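Local coordinates for protein tryptase inhibitor (PDB 2UUY) that probably inhibits serine proteases such as tryptase, being the Kunitz-like domain of a longer tick protein, at residues B[9-23]-B[32-46]. Numbering follows the deposited sequence. Where two conformers were deposited one is given.
Sequences EPVKGLCKARFTRYY and YEGCYTGGYSRMGEC
P10 lays its CD over one face of the Y32 ring, 3.8 Å from the ring centroid in a CH-pi contact, and its CG over a face of Y23. On the other face of Y23 sits the backbone of G39, whose CA makes a second CH-pi contact. Y23 turns an edge toward the face of Y36 in an offset edge-to-face pair, with planes at 72°, while its OH accepts a weak bond from G38 N. At the rim of Y32, in the ring plane, E9 OE2 accepts a hydrogen bond from Y32 OH on its anti lone pair, 2.6 Å from oxygen to oxygen.

Further along, R21 folds back: bends at chi2 and chi3 (-63° and -65°) bring the guanidinium against the G38-G39 backbone, where NE donates to G38 O at 2.8 Å, nearly in the guanidinium plane, and NH2 adds weak bonds to G38 O and G39 O. The Y40-S41 backbone covers one face of the group. A leucine in place of R21 would probably leave the G38 and G39 carbonyls without these donors and the turn less firmly held. Next door, M43 sets CB over the centre of the Y22 ring, and its SD approaches obliquely at 4.5 Å from the centroid as a Met-aromatic contact.

Strand 19-23 runs antiparallel to 32-34: R21 and Y32 exchange two nearly straight bonds. Y22 and Y40 also exchange two, the one from Y40 N more bent. At the far end R18 NH1 meets E33 OE1 in a salt bridge of 2.9 Å, although NH2 bonds the backbone of another protein's chain. The C15-C35 disulfide, SG to SG 2.1 Å, ties the loop 13-18, which contacts that other protein, to C35, just past the end of strand 28-34, an arrangement characteristic of the Kunitz fold.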
loop_
_atom_site.group_PDB
_atom_site.type_symbol
_atom_site.label_atom_id
_atom_site.label_comp_id
_atom_site.label_asym_id
_atom_site.label_seq_id
_atom_site.Cartn_x
_atom_site.Cartn_y
_atom_site.Cartn_z
ATOM N N GLU B 9 -2.885 -13.603 19.575
ATOM C CA GLU B 9 -1.830 -13.105 18.697
ATOM C C GLU B 9 -1.999 -11.606 18.512
ATOM O O GLU B 9 -2.986 -11.011 18.930
ATOM C CB GLU B 9 -1.872 -13.864 17.383
ATOM C CG GLU B 9 -1.533 -15.311 17.614
ATOM C CD GLU B 9 -1.513 -16.101 16.331
ATOM O OE1 GLU B 9 -2.488 -16.836 16.072
ATOM O OE2 GLU B 9 -0.550 -15.988 15.566
ATOM N N PRO B 10 -1.023 -10.961 17.881
ATOM C CA PRO B 10 -1.136 -9.561 17.749
ATOM C C PRO B 10 -2.369 -9.109 16.963
ATOM O O PRO B 10 -2.800 -9.790 16.039
ATOM C CB PRO B 10 0.119 -9.161 16.909
ATOM C CG PRO B 10 1.067 -10.231 17.245
ATOM C CD PRO B 10 0.244 -11.440 17.310
ATOM N N VAL B 11 -2.958 -7.997 17.340
ATOM C CA VAL B 11 -4.099 -7.455 16.630
ATOM C C VAL B 11 -3.627 -7.029 15.245
ATOM O O VAL B 11 -2.617 -6.318 15.098
ATOM C CB VAL B 11 -4.737 -6.277 17.383
ATOM C CG1 VAL B 11 -5.764 -5.550 16.510
ATOM C CG2 VAL B 11 -5.412 -6.758 18.663
ATOM N N LYS B 12 -4.323 -7.501 14.221
ATOM C CA LYS B 12 -4.015 -7.091 12.852
ATOM C C LYS B 12 -4.406 -5.638 12.630
ATOM O O LYS B 12 -5.523 -5.212 12.924
ATOM C CB LYS B 12 -4.774 -7.956 11.873
ATOM C CG LYS B 12 -4.283 -9.367 11.870
ATOM C CD LYS B 12 -5.155 -10.350 11.082
ATOM C CE LYS B 12 -4.596 -11.776 11.168
ATOM N NZ LYS B 12 -5.179 -12.697 10.154
ATOM N N GLY B 13 -3.494 -4.854 12.092
ATOM C CA GLY B 13 -3.806 -3.495 11.725
ATOM C C GLY B 13 -4.696 -3.451 10.510
ATOM O O GLY B 13 -4.667 -4.380 9.641
ATOM N N LEU B 14 -5.501 -2.389 10.398
ATOM C CA LEU B 14 -6.375 -2.166 9.237
ATOM C C LEU B 14 -5.624 -1.679 8.047
ATOM O O LEU B 14 -6.115 -1.874 6.939
ATOM C CB LEU B 14 -7.521 -1.176 9.566
ATOM C CG LEU B 14 -8.379 -1.458 10.781
ATOM C CD1 LEU B 14 -9.415 -0.367 10.893
ATOM C CD2 LEU B 14 -8.927 -2.854 10.653
ATOM N N CYS B 15 -4.488 -1.012 8.222
ATOM C CA CYS B 15 -3.721 -0.558 7.080
ATOM C C CYS B 15 -3.225 -1.743 6.266
ATOM O O CYS B 15 -3.163 -2.860 6.757
ATOM C CB CYS B 15 -2.551 0.353 7.509
ATOM S SG CYS B 15 -0.962 -0.425 7.953
ATOM N N LYS B 16 -2.831 -1.460 5.032
ATOM C CA LYS B 16 -2.423 -2.503 4.101
ATOM C C LYS B 16 -0.922 -2.539 3.792
ATOM O O LYS B 16 -0.502 -3.005 2.730
ATOM C CB LYS B 16 -3.313 -2.511 2.866
ATOM C CG LYS B 16 -4.723 -2.980 3.199
ATOM C CD LYS B 16 -5.670 -2.861 2.061
ATOM C CE LYS B 16 -7.042 -3.324 2.466
ATOM N NZ LYS B 16 -8.052 -3.102 1.370
ATOM N N ALA B 17 -0.097 -2.168 4.774
ATOM C CA ALA B 17 1.353 -2.394 4.682
ATOM C C ALA B 17 1.643 -3.855 4.966
ATOM O O ALA B 17 0.859 -4.549 5.614
ATOM C CB ALA B 17 2.099 -1.521 5.691
ATOM N N ARG B 18 2.799 -4.328 4.488
ATOM C CA ARG B 18 3.351 -5.617 4.919
ATOM C C ARG B 18 4.705 -5.387 5.559
ATOM O O ARG B 18 5.744 -5.593 4.943
ATOM C CB ARG B 18 3.417 -6.602 3.742
ATOM C CG ARG B 18 3.725 -8.034 4.182
ATOM C CD ARG B 18 5.143 -8.393 4.426
ATOM N NE ARG B 18 5.966 -8.240 3.220
ATOM C CZ ARG B 18 6.210 -9.199 2.313
ATOM N NH1 ARG B 18 5.701 -10.422 2.416
ATOM N NH2 ARG B 18 6.974 -8.941 1.270
ATOM N N PHE B 19 4.681 -4.922 6.796
ATOM C CA PHE B 19 5.889 -4.890 7.618
ATOM C C PHE B 19 6.181 -6.284 8.158
ATOM O O PHE B 19 5.274 -7.081 8.342
ATOM C CB PHE B 19 5.703 -3.942 8.785
ATOM C CG PHE B 19 5.395 -2.541 8.401
ATOM C CD1 PHE B 19 6.300 -1.809 7.660
ATOM C CD2 PHE B 19 4.255 -1.901 8.856
ATOM C CE1 PHE B 19 6.032 -0.498 7.322
ATOM C CE2 PHE B 19 3.982 -0.590 8.515
ATOM C CZ PHE B 19 4.886 0.109 7.750
ATOM N N THR B 20 7.458 -6.550 8.422
ATOM C CA THR B 20 7.890 -7.776 9.079
ATOM C C THR B 20 8.240 -7.435 10.518
ATOM O O THR B 20 9.144 -6.642 10.764
ATOM C CB THR B 20 9.110 -8.386 8.363
ATOM O OG1 THR B 20 8.732 -8.715 7.029
ATOM C CG2 THR B 20 9.604 -9.630 9.094
ATOM N N ARG B 21 7.497 -8.005 11.461
ATOM C CA ARG B 21 7.738 -7.753 12.892
ATOM C C ARG B 21 7.869 -9.065 13.621
ATOM O O ARG B 21 7.280 -10.060 13.245
ATOM C CB ARG B 21 6.569 -6.990 13.512
ATOM C CG ARG B 21 6.168 -5.747 12.789
ATOM C CD ARG B 21 7.229 -4.721 12.776
ATOM N NE ARG B 21 7.510 -4.233 14.114
ATOM C CZ ARG B 21 8.390 -3.297 14.389
ATOM N NH1 ARG B 21 9.122 -2.785 13.425
ATOM N NH2 ARG B 21 8.554 -2.894 15.644
ATOM N N TYR B 22 8.624 -9.058 14.712
ATOM C CA TYR B 22 8.810 -10.237 15.540
ATOM C C TYR B 22 8.166 -9.984 16.886
ATOM O O TYR B 22 8.461 -8.996 17.530
ATOM C CB TYR B 22 10.314 -10.535 15.685
ATOM C CG TYR B 22 10.984 -10.776 14.352
ATOM C CD1 TYR B 22 10.949 -12.018 13.764
ATOM C CD2 TYR B 22 11.592 -9.741 13.667
ATOM C CE1 TYR B 22 11.531 -12.239 12.522
ATOM C CE2 TYR B 22 12.193 -9.966 12.463
ATOM C CZ TYR B 22 12.126 -11.215 11.884
ATOM O OH TYR B 22 12.704 -11.389 10.621
ATOM N N TYR B 23 7.255 -10.873 17.279
ATOM C CA TYR B 23 6.532 -10.750 18.539
ATOM C C TYR B 23 6.779 -11.982 19.390
ATOM O O TYR B 23 6.795 -13.112 18.909
ATOM C CB TYR B 23 5.030 -10.659 18.284
ATOM C CG TYR B 23 4.475 -9.361 17.783
ATOM C CD1 TYR B 23 3.803 -8.527 18.636
ATOM C CD2 TYR B 23 4.518 -9.028 16.433
ATOM C CE1 TYR B 23 3.202 -7.380 18.194
ATOM C CE2 TYR B 23 3.904 -7.878 15.973
ATOM C CZ TYR B 23 3.265 -7.061 16.845
ATOM O OH TYR B 23 2.631 -5.938 16.352
ATOM N N TYR B 32 5.547 -11.930 12.156
ATOM C CA TYR B 32 4.233 -11.476 11.706
ATOM C C TYR B 32 4.458 -10.527 10.539
ATOM O O TYR B 32 5.342 -9.683 10.573
ATOM C CB TYR B 32 3.474 -10.799 12.857
ATOM C CG TYR B 32 2.950 -11.836 13.808
ATOM C CD1 TYR B 32 1.709 -12.415 13.608
ATOM C CD2 TYR B 32 3.733 -12.318 14.851
ATOM C CE1 TYR B 32 1.254 -13.425 14.428
ATOM C CE2 TYR B 32 3.296 -13.318 15.671
ATOM C CZ TYR B 32 2.051 -13.840 15.474
ATOM O OH TYR B 32 1.624 -14.857 16.301
ATOM N N GLU B 33 3.673 -10.711 9.487
ATOM C CA GLU B 33 3.783 -9.918 8.259
ATOM C C GLU B 33 2.451 -9.236 8.001
ATOM O O GLU B 33 1.421 -9.931 7.846
ATOM C CB GLU B 33 4.101 -10.826 7.091
ATOM C CG GLU B 33 5.454 -11.489 7.120
ATOM C CD GLU B 33 5.535 -12.461 5.961
ATOM O OE1 GLU B 33 5.901 -12.018 4.874
ATOM O OE2 GLU B 33 5.119 -13.634 6.096
ATOM N N GLY B 34 2.438 -7.909 7.972
ATOM C CA GLY B 34 1.189 -7.183 7.801
ATOM C C GLY B 34 1.309 -5.826 8.434
ATOM O O GLY B 34 2.397 -5.262 8.547
ATOM N N CYS B 35 0.163 -5.256 8.811
ATOM C CA CYS B 35 0.134 -3.905 9.357
ATOM C C CYS B 35 0.332 -3.953 10.849
ATOM O O CYS B 35 -0.596 -3.790 11.644
ATOM C CB CYS B 35 -1.224 -3.246 9.031
ATOM S SG CYS B 35 -1.327 -1.559 9.647
ATOM N N TYR B 36 1.559 -4.206 11.221
ATOM C CA TYR B 36 1.930 -4.405 12.625
ATOM C C TYR B 36 2.941 -3.357 12.975
ATOM O O TYR B 36 3.953 -3.243 12.280
ATOM C CB TYR B 36 2.533 -5.795 12.825
ATOM C CG TYR B 36 1.602 -6.920 12.582
ATOM C CD1 TYR B 36 0.606 -7.249 13.501
ATOM C CD2 TYR B 36 1.698 -7.672 11.427
ATOM C CE1 TYR B 36 -0.247 -8.294 13.256
ATOM C CE2 TYR B 36 0.862 -8.733 11.203
ATOM C CZ TYR B 36 -0.099 -9.055 12.132
ATOM O OH TYR B 36 -0.923 -10.127 11.909
ATOM N N THR B 37 2.678 -2.649 14.081
ATOM C CA THR B 37 3.561 -1.623 14.622
ATOM C C THR B 37 4.224 -2.065 15.921
ATOM O O THR B 37 5.193 -1.428 16.356
ATOM C CB THR B 37 2.791 -0.294 14.921
ATOM O OG1 THR B 37 1.730 -0.551 15.836
ATOM C CG2 THR B 37 2.215 0.310 13.663
ATOM N N GLY B 38 3.731 -3.119 16.545
ATOM C CA GLY B 38 4.308 -3.622 17.783
ATOM C C GLY B 38 5.442 -4.586 17.533
ATOM O O GLY B 38 5.995 -4.697 16.434
ATOM N N GLY B 39 5.788 -5.336 18.551
ATOM C CA GLY B 39 6.912 -6.232 18.469
ATOM C C GLY B 39 8.193 -5.499 18.158
ATOM O O GLY B 39 8.347 -4.319 18.456
ATOM N N TYR B 40 9.073 -6.211 17.472
ATOM C CA TYR B 40 10.421 -5.727 17.216
ATOM C C TYR B 40 10.742 -5.887 15.740
ATOM O O TYR B 40 10.271 -6.809 15.066
ATOM C CB TYR B 40 11.463 -6.467 18.089
ATOM C CG TYR B 40 11.367 -6.208 19.577
ATOM C CD1 TYR B 40 12.195 -5.291 20.202
ATOM C CD2 TYR B 40 10.451 -6.896 20.348
ATOM C CE1 TYR B 40 12.116 -5.065 21.554
ATOM C CE2 TYR B 40 10.351 -6.666 21.721
ATOM C CZ TYR B 40 11.196 -5.749 22.317
ATOM O OH TYR B 40 11.127 -5.517 23.683
ATOM N N SER B 41 11.562 -4.992 15.207
ATOM C CA SER B 41 11.976 -5.189 13.806
ATOM C C SER B 41 13.086 -6.189 13.674
ATOM O O SER B 41 13.279 -6.698 12.573
ATOM C CB SER B 41 12.373 -3.903 13.101
ATOM O OG SER B 41 13.430 -3.292 13.762
ATOM N N ARG B 42 13.834 -6.463 14.751
ATOM C CA ARG B 42 14.913 -7.437 14.712
ATOM C C ARG B 42 14.530 -8.630 15.580
ATOM O O ARG B 42 14.118 -8.474 16.726
ATOM C CB ARG B 42 16.226 -6.830 15.210
ATOM C CG ARG B 42 17.020 -6.072 14.145
ATOM C CD ARG B 42 16.527 -4.673 13.837
ATOM N NE ARG B 42 16.532 -3.859 15.057
ATOM C CZ ARG B 42 17.542 -3.101 15.493
ATOM N NH1 ARG B 42 18.665 -2.970 14.794
ATOM N NH2 ARG B 42 17.398 -2.457 16.650
ATOM N N MET B 43 14.679 -9.829 15.033
ATOM C CA MET B 43 14.421 -11.056 15.755
ATOM C C MET B 43 15.198 -11.132 17.062
ATOM O O MET B 43 14.639 -11.525 18.097
ATOM C CB MET B 43 14.738 -12.257 14.867
ATOM C CG MET B 43 14.612 -13.575 15.570
ATOM S SD MET B 43 12.989 -13.956 16.207
ATOM C CE MET B 43 12.264 -14.957 14.933
ATOM N N GLY B 44 16.467 -10.747 17.052
ATOM C CA GLY B 44 17.274 -10.886 18.256
ATOM C C GLY B 44 16.832 -9.973 19.362
ATOM O O GLY B 44 16.987 -10.298 20.546
ATOM N N GLU B 45 16.279 -8.813 19.015
ATOM C CA GLU B 45 15.767 -7.910 20.029
ATOM C C GLU B 45 14.490 -8.497 20.637
ATOM O O GLU B 45 14.270 -8.358 21.837
ATOM C CB GLU B 45 15.558 -6.509 19.458
ATOM C CG GLU B 45 16.876 -5.863 19.072
ATOM C CD GLU B 45 17.785 -5.665 20.278
ATOM O OE1 GLU B 45 17.532 -4.741 21.085
ATOM O OE2 GLU B 45 18.710 -6.488 20.455
ATOM N N CYS B 46 13.626 -9.120 19.831
ATOM C CA CYS B 46 12.488 -9.834 20.388
ATOM C C CYS B 46 12.952 -10.966 21.293
ATOM O O CYS B 46 12.465 -11.115 22.412
ATOM C CB CYS B 46 11.627 -10.372 19.236
ATOM S SG CYS B 46 10.105 -11.158 19.792
HETATM O O HOH W 1 -1.848 -11.440 14.092
HETATM O O HOH W 2 -2.384 -6.316 9.223
HETATM O O HOH W 3 11.794 -6.435 10.304
#